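Local coordinates for protein race-specific elicitor A4 (Passalora fulva, PDB 6BN0) that binds chitin through a carbohydrate-binding module of family 14 and, as a fungal effector, triggers a hypersensitive response in tomato carrying Cf-4, at residues 24-35 with 47-58. Sequence-based numbering, arbitrary orientation.
With NAG (2-acetamido-2-deoxy-beta-D-glucopyranose), chain F; NAG (2-acetamido-2-deoxy-beta-D-glucopyranose), chain E; NAG (2-acetamido-2-deoxy-beta-D-glucopyranose), chain B; NAG (2-acetamido-2-deoxy-beta-D-glucopyranose), chain C.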
loop_
_atom_site.group_PDB
_atom_site.type_symbol
_atom_site.label_atom_id
_atom_site.label_comp_id
_atom_site.label_asym_id
_atom_site.label_seq_id
_atom_site.Cartn_x
_atom_site.Cartn_y
_atom_site.Cartn_z
ATOM N N TYR A 24 0.884 -1.910 -12.499
ATOM C CA TYR A 24 0.404 -2.434 -13.776
ATOM C C TYR A 24 0.124 -3.923 -13.647
ATOM O O TYR A 24 0.679 -4.588 -12.765
ATOM C CB TYR A 24 1.426 -2.267 -14.914
ATOM C CG TYR A 24 1.747 -0.849 -15.208
ATOM C CD1 TYR A 24 2.740 -0.190 -14.512
ATOM C CD2 TYR A 24 1.054 -0.161 -16.212
ATOM C CE1 TYR A 24 3.036 1.178 -14.796
ATOM C CE2 TYR A 24 1.336 1.160 -16.502
ATOM C CZ TYR A 24 2.317 1.827 -15.788
ATOM O OH TYR A 24 2.594 3.149 -16.122
ATOM N N PRO A 25 -0.695 -4.482 -14.535
ATOM C CA PRO A 25 -0.891 -5.938 -14.501
ATOM C C PRO A 25 0.412 -6.660 -14.824
ATOM O O PRO A 25 1.255 -6.161 -15.584
ATOM C CB PRO A 25 -1.939 -6.180 -15.583
ATOM C CG PRO A 25 -2.593 -4.860 -15.782
ATOM C CD PRO A 25 -1.500 -3.846 -15.607
ATOM N N ASN A 26 0.563 -7.865 -14.263
ATOM C CA ASN A 26 1.604 -8.777 -14.711
ATOM C C ASN A 26 1.007 -9.731 -15.749
ATOM O O ASN A 26 0.097 -10.499 -15.397
ATOM C CB ASN A 26 2.170 -9.556 -13.508
ATOM C CG ASN A 26 3.267 -10.517 -13.901
ATOM O OD1 ASN A 26 3.613 -10.612 -15.070
ATOM N ND2 ASN A 26 3.830 -11.247 -12.924
ATOM N N PRO A 27 1.462 -9.741 -17.012
ATOM C CA PRO A 27 0.853 -10.651 -18.005
ATOM C C PRO A 27 0.915 -12.116 -17.633
ATOM O O PRO A 27 0.084 -12.895 -18.121
ATOM C CB PRO A 27 1.675 -10.413 -19.282
ATOM C CG PRO A 27 2.500 -9.230 -19.032
ATOM C CD PRO A 27 2.530 -8.913 -17.598
ATOM N N ASP A 28 1.897 -12.531 -16.833
ATOM C CA ASP A 28 2.063 -13.954 -16.552
ATOM C C ASP A 28 1.088 -14.476 -15.509
ATOM O O ASP A 28 0.879 -15.698 -15.415
ATOM C CB ASP A 28 3.490 -14.233 -16.076
ATOM C CG ASP A 28 4.527 -13.990 -17.166
ATOM O OD1 ASP A 28 4.241 -14.277 -18.357
ATOM O OD2 ASP A 28 5.627 -13.497 -16.830
ATOM N N SER A 29 0.501 -13.595 -14.700
ATOM C CA SER A 29 -0.163 -14.131 -13.527
ATOM C C SER A 29 -1.124 -13.089 -12.967
ATOM O O SER A 29 -0.856 -11.897 -13.031
ATOM C CB SER A 29 0.878 -14.589 -12.494
ATOM O OG SER A 29 0.731 -13.986 -11.219
ATOM N N CYS A 30 -2.275 -13.562 -12.504
ATOM C CA CYS A 30 -3.305 -12.708 -11.936
ATOM C C CYS A 30 -3.099 -12.426 -10.454
ATOM O O CYS A 30 -3.802 -11.590 -9.903
ATOM C CB CYS A 30 -4.675 -13.371 -12.131
ATOM S SG CYS A 30 -5.209 -13.280 -13.889
ATOM N N THR A 31 -2.189 -13.126 -9.795
ATOM C CA THR A 31 -1.988 -12.924 -8.354
ATOM C C THR A 31 -0.742 -12.097 -8.055
ATOM O O THR A 31 -0.221 -12.142 -6.950
ATOM C CB THR A 31 -1.909 -14.263 -7.634
ATOM O OG1 THR A 31 -0.779 -14.969 -8.140
ATOM C CG2 THR A 31 -3.166 -15.069 -7.871
ATOM N N THR A 32 -0.223 -11.388 -9.048
ATOM C CA THR A 32 0.910 -10.504 -8.868
ATOM C C THR A 32 0.598 -9.246 -9.655
ATOM O O THR A 32 -0.414 -9.172 -10.358
ATOM C CB THR A 32 2.225 -11.121 -9.362
ATOM O OG1 THR A 32 2.086 -11.453 -10.766
ATOM C CG2 THR A 32 2.599 -12.371 -8.532
ATOM N N TYR A 33 1.442 -8.229 -9.480
ATOM C CA TYR A 33 1.335 -7.027 -10.295
ATOM C C TYR A 33 2.760 -6.523 -10.504
ATOM O O TYR A 33 3.714 -7.064 -9.933
ATOM C CB TYR A 33 0.416 -5.990 -9.628
ATOM C CG TYR A 33 0.871 -5.578 -8.219
ATOM C CD1 TYR A 33 0.585 -6.375 -7.117
ATOM C CD2 TYR A 33 1.598 -4.383 -8.011
ATOM C CE1 TYR A 33 0.975 -6.006 -5.820
ATOM C CE2 TYR A 33 1.994 -4.003 -6.729
ATOM C CZ TYR A 33 1.676 -4.823 -5.635
ATOM O OH TYR A 33 2.102 -4.499 -4.361
ATOM N N ILE A 34 2.914 -5.505 -11.350
ATOM C CA ILE A 34 4.223 -4.928 -11.641
ATOM C C ILE A 34 4.234 -3.521 -11.050
ATOM O O ILE A 34 3.296 -2.741 -11.264
ATOM C CB ILE A 34 4.522 -4.932 -13.155
ATOM C CG1 ILE A 34 4.752 -6.388 -13.637
ATOM C CG2 ILE A 34 5.713 -3.964 -13.488
ATOM C CD1 ILE A 34 4.857 -6.589 -15.192
ATOM N N GLN A 35 5.277 -3.220 -10.279
ATOM C CA GLN A 35 5.502 -1.899 -9.697
ATOM C C GLN A 35 6.809 -1.350 -10.264
ATOM O O GLN A 35 7.806 -2.080 -10.373
ATOM C CB GLN A 35 5.568 -1.961 -8.139
ATOM C CG GLN A 35 5.908 -0.614 -7.519
ATOM C CD GLN A 35 5.687 -0.570 -6.005
ATOM O OE1 GLN A 35 5.403 0.484 -5.443
ATOM N NE2 GLN A 35 5.769 -1.720 -5.355
ATOM N N PRO A 47 10.953 -2.443 -13.773
ATOM C CA PRO A 47 9.722 -3.140 -13.378
ATOM C C PRO A 47 10.020 -4.209 -12.343
ATOM O O PRO A 47 10.989 -4.954 -12.467
ATOM C CB PRO A 47 9.237 -3.765 -14.694
ATOM C CG PRO A 47 10.485 -3.927 -15.520
ATOM C CD PRO A 47 11.464 -2.874 -15.087
ATOM N N VAL A 48 9.191 -4.272 -11.296
ATOM C CA VAL A 48 9.370 -5.229 -10.211
ATOM C C VAL A 48 8.090 -6.035 -10.047
ATOM O O VAL A 48 6.998 -5.453 -9.917
ATOM C CB VAL A 48 9.733 -4.503 -8.903
ATOM C CG1 VAL A 48 9.825 -5.481 -7.766
ATOM C CG2 VAL A 48 11.096 -3.802 -9.136
ATOM N N VAL A 49 8.217 -7.370 -10.024
ATOM C CA VAL A 49 7.037 -8.202 -9.809
ATOM C C VAL A 49 6.744 -8.266 -8.330
ATOM O O VAL A 49 7.635 -8.597 -7.536
ATOM C CB VAL A 49 7.212 -9.604 -10.402
ATOM C CG1 VAL A 49 5.988 -10.463 -10.016
ATOM C CG2 VAL A 49 7.357 -9.508 -11.913
ATOM N N LYS A 50 5.473 -7.971 -7.948
ATOM C CA LYS A 50 5.054 -7.879 -6.532
ATOM C C LYS A 50 3.874 -8.816 -6.234
ATOM O O LYS A 50 2.968 -8.952 -7.061
ATOM C CB LYS A 50 4.618 -6.451 -6.188
ATOM C CG LYS A 50 5.711 -5.384 -6.341
ATOM C CD LYS A 50 6.764 -5.493 -5.230
ATOM C CE LYS A 50 6.254 -4.913 -3.913
ATOM N NZ LYS A 50 7.217 -5.172 -2.804
ATOM N N PRO A 51 3.830 -9.459 -5.072
ATOM C CA PRO A 51 2.755 -10.440 -4.838
ATOM C C PRO A 51 1.470 -9.813 -4.306
ATOM O O PRO A 51 1.486 -8.876 -3.506
ATOM C CB PRO A 51 3.387 -11.371 -3.792
ATOM C CG PRO A 51 4.307 -10.422 -2.983
ATOM C CD PRO A 51 4.892 -9.521 -4.044
ATOM N N CYS A 52 0.333 -10.369 -4.708
ATOM C CA CYS A 52 -0.916 -10.111 -3.979
ATOM C C CYS A 52 -1.003 -11.009 -2.743
ATOM O O CYS A 52 -0.324 -12.041 -2.661
ATOM C CB CYS A 52 -2.122 -10.352 -4.897
ATOM S SG CYS A 52 -2.471 -9.034 -6.132
ATOM N N PRO A 53 -1.795 -10.619 -1.735
ATOM C CA PRO A 53 -2.005 -11.510 -0.588
ATOM C C PRO A 53 -2.755 -12.739 -1.046
ATOM O O PRO A 53 -3.339 -12.742 -2.121
ATOM C CB PRO A 53 -2.864 -10.681 0.398
ATOM C CG PRO A 53 -2.531 -9.248 0.037
ATOM C CD PRO A 53 -2.401 -9.291 -1.489
ATOM N N LYS A 54 -2.693 -13.792 -0.223
ATOM C CA LYS A 54 -3.397 -15.036 -0.481
ATOM C C LYS A 54 -4.852 -14.797 -0.849
ATOM O O LYS A 54 -5.579 -14.109 -0.126
ATOM C CB LYS A 54 -3.307 -15.934 0.755
ATOM C CG LYS A 54 -3.949 -17.327 0.594
ATOM C CD LYS A 54 -3.759 -18.137 1.916
ATOM C CE LYS A 54 -4.355 -19.528 1.810
ATOM N NZ LYS A 54 -4.226 -20.344 3.081
ATOM N N GLY A 55 -5.278 -15.371 -1.978
ATOM C CA GLY A 55 -6.683 -15.357 -2.356
ATOM C C GLY A 55 -7.089 -14.188 -3.248
ATOM O O GLY A 55 -8.208 -14.186 -3.779
ATOM N N LEU A 56 -6.224 -13.200 -3.420
ATOM C CA LEU A 56 -6.564 -11.960 -4.106
ATOM C C LEU A 56 -5.923 -11.911 -5.484
ATOM O O LEU A 56 -4.925 -12.593 -5.766
ATOM C CB LEU A 56 -6.103 -10.743 -3.306
ATOM C CG LEU A 56 -6.734 -10.725 -1.901
ATOM C CD1 LEU A 56 -6.469 -9.358 -1.219
ATOM C CD2 LEU A 56 -8.265 -10.990 -1.996
ATOM N N GLN A 57 -6.493 -11.062 -6.324
ATOM C CA GLN A 57 -6.032 -10.931 -7.703
ATOM C C GLN A 57 -5.989 -9.451 -8.065
ATOM O O GLN A 57 -6.726 -8.648 -7.483
ATOM C CB GLN A 57 -6.949 -11.668 -8.700
ATOM C CG GLN A 57 -7.016 -13.205 -8.517
ATOM C CD GLN A 57 -7.924 -13.848 -9.536
ATOM O OE1 GLN A 57 -8.754 -13.178 -10.124
ATOM N NE2 GLN A 57 -7.809 -15.148 -9.708
ATOM N N TRP A 58 -5.103 -9.102 -9.010
ATOM C CA TRP A 58 -4.899 -7.705 -9.392
ATOM C C TRP A 58 -6.194 -7.105 -9.939
ATOM O O TRP A 58 -6.843 -7.696 -10.811
ATOM C CB TRP A 58 -3.793 -7.594 -10.480
ATOM C CG TRP A 58 -3.493 -6.141 -10.792
ATOM C CD1 TRP A 58 -3.657 -5.490 -11.993
ATOM C CD2 TRP A 58 -3.016 -5.160 -9.857
ATOM N NE1 TRP A 58 -3.267 -4.163 -11.870
ATOM C CE2 TRP A 58 -2.892 -3.931 -10.564
ATOM C CE3 TRP A 58 -2.677 -5.201 -8.493
ATOM C CZ2 TRP A 58 -2.441 -2.749 -9.951
ATOM C CZ3 TRP A 58 -2.226 -4.007 -7.875
ATOM C CH2 TRP A 58 -2.101 -2.801 -8.616
HETATM C C1 NAG F . 9.412 -0.143 -1.126
HETATM C C2 NAG F . 8.443 -1.084 -1.850
HETATM C C3 NAG F . 7.003 -0.770 -1.413
HETATM C C4 NAG F . 6.880 -0.822 0.113
HETATM C C5 NAG F . 7.927 0.115 0.726
HETATM C C6 NAG F . 7.948 0.120 2.250
HETATM C C7 NAG F . 8.950 -2.010 -4.072
HETATM C C8 NAG F . 9.019 -1.741 -5.564
HETATM N N2 NAG F . 8.578 -0.980 -3.295
HETATM O O1 NAG F . 10.720 -0.427 -1.496
HETATM O O3 NAG F . 6.154 -1.718 -2.026
HETATM O O4 NAG F . 5.615 -0.294 0.509
HETATM O O5 NAG F . 9.239 -0.279 0.292
HETATM O O6 NAG F . 8.084 -1.218 2.731
HETATM O O7 NAG F . 9.219 -3.112 -3.602
HETATM C C1 NAG E . 7.402 4.786 -2.319
HETATM C C2 NAG E . 6.797 3.517 -2.893
HETATM C C3 NAG E . 5.286 3.488 -2.647
HETATM C C4 NAG E . 4.958 3.775 -1.180
HETATM C C5 NAG E . 5.680 5.051 -0.705
HETATM C C6 NAG E . 5.545 5.329 0.788
HETATM C C7 NAG E . 7.974 2.522 -4.825
HETATM C C8 NAG E . 8.183 2.582 -6.335
HETATM N N2 NAG E . 7.095 3.400 -4.320
HETATM O O3 NAG E . 4.845 2.174 -3.004
HETATM O O4 NAG E . 3.562 4.010 -1.083
HETATM O O5 NAG E . 7.080 4.889 -0.944
HETATM O O6 NAG E . 5.908 4.169 1.526
HETATM O O7 NAG E . 8.578 1.715 -4.112
HETATM C C1 NAG B . -0.219 -3.033 1.538
HETATM C C2 NAG B . -1.011 -4.316 1.285
HETATM C C3 NAG B . -2.503 -4.101 1.556
HETATM C C4 NAG B . -2.731 -3.408 2.897
HETATM C C5 NAG B . -1.844 -2.184 3.027
HETATM C C6 NAG B . -1.955 -1.590 4.423
HETATM C C7 NAG B . -0.305 -5.929 -0.411
HETATM C C8 NAG B . -0.208 -6.223 -1.895
HETATM N N2 NAG B . -0.825 -4.746 -0.086
HETATM O O3 NAG B . -3.163 -5.363 1.558
HETATM O O4 NAG B . -4.057 -2.885 3.012
HETATM O O5 NAG B . -0.472 -2.567 2.838
HETATM O O6 NAG B . -1.095 -0.476 4.596
HETATM O O7 NAG B . 0.105 -6.718 0.447
HETATM C C1 NAG C . 4.686 -1.242 0.997
HETATM C C2 NAG C . 3.651 -0.493 1.828
HETATM C C3 NAG C . 2.509 -1.437 2.238
HETATM C C4 NAG C . 1.969 -2.207 1.044
HETATM C C5 NAG C . 3.096 -2.846 0.248
HETATM C C6 NAG C . 2.599 -3.466 -1.048
HETATM C C7 NAG C . 4.548 1.431 3.106
HETATM C C8 NAG C . 5.226 1.878 4.383
HETATM N N2 NAG C . 4.278 0.114 3.002
HETATM O O3 NAG C . 1.455 -0.619 2.741
HETATM O O4 NAG C . 1.169 -3.319 1.455
HETATM O O5 NAG C . 4.058 -1.853 -0.106
HETATM O O6 NAG C . 3.694 -3.943 -1.816
HETATM O O7 NAG C . 4.225 2.234 2.235
HETATM O O HOH W 1 -5.857 -10.155 -12.067
HETATM O O HOH W 2 1.106 -13.752 -5.066
HETATM O O HOH W 3 3.299 -6.820 -2.849
#
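The ring of Y33 lies between W58 and the aliphatic base of K50. K50 CB sits over one face, 3.4 Å from Y33 CZ. Against the opposite face comes the six-membered ring of W58, nearly parallel (planes at 17°) but slid so far that overlap is slight: W58 CZ3 touches the rim near Y33 CG, and Y33 CB packs over the indole face, 3.4 Å from W58 CE3, a CH-pi contact. With CG of Y33 held between its backbone N and carbonyl carbon (chi1 58°), the ring lies against K50 CB, and its edge meets the sugars of chains B and C. Tyrosine thus offers two faces for packing and a hydroxyl that a water links to P51 O and O6 of chain C. Tryptophan supplies a flat apolar surface, its NE1 satisfied by D60.

K50 plays a double role: CB packs on the phenol, then the chain bends at chi2 and chi3, and NZ hydrogen-bonds O7 of the chain F sugar (3.0 Å). Beside it extended Q35 offers the glycan its amide, NE2 bonding weakly to O3 of that sugar. On the other sheet face beta-branched I34 and V49 suit extended backbone; I34 CG2 lies alongside P47 CB at 3.7 Å, and T32 CB crosses V49 CG1 obliquely. T32 OG1 accepts from N26 ND2 and shares a hydrogen bond with S29 OG.

Paired backbone bonds at Y33–K50 and Q35–V48 fix this register; W58 N to C30 O joins strand 57-59, of the second, two-stranded sheet. The hairpin forms part of the chitin-binding surface of this CBM14 (peritrophin-A) domain.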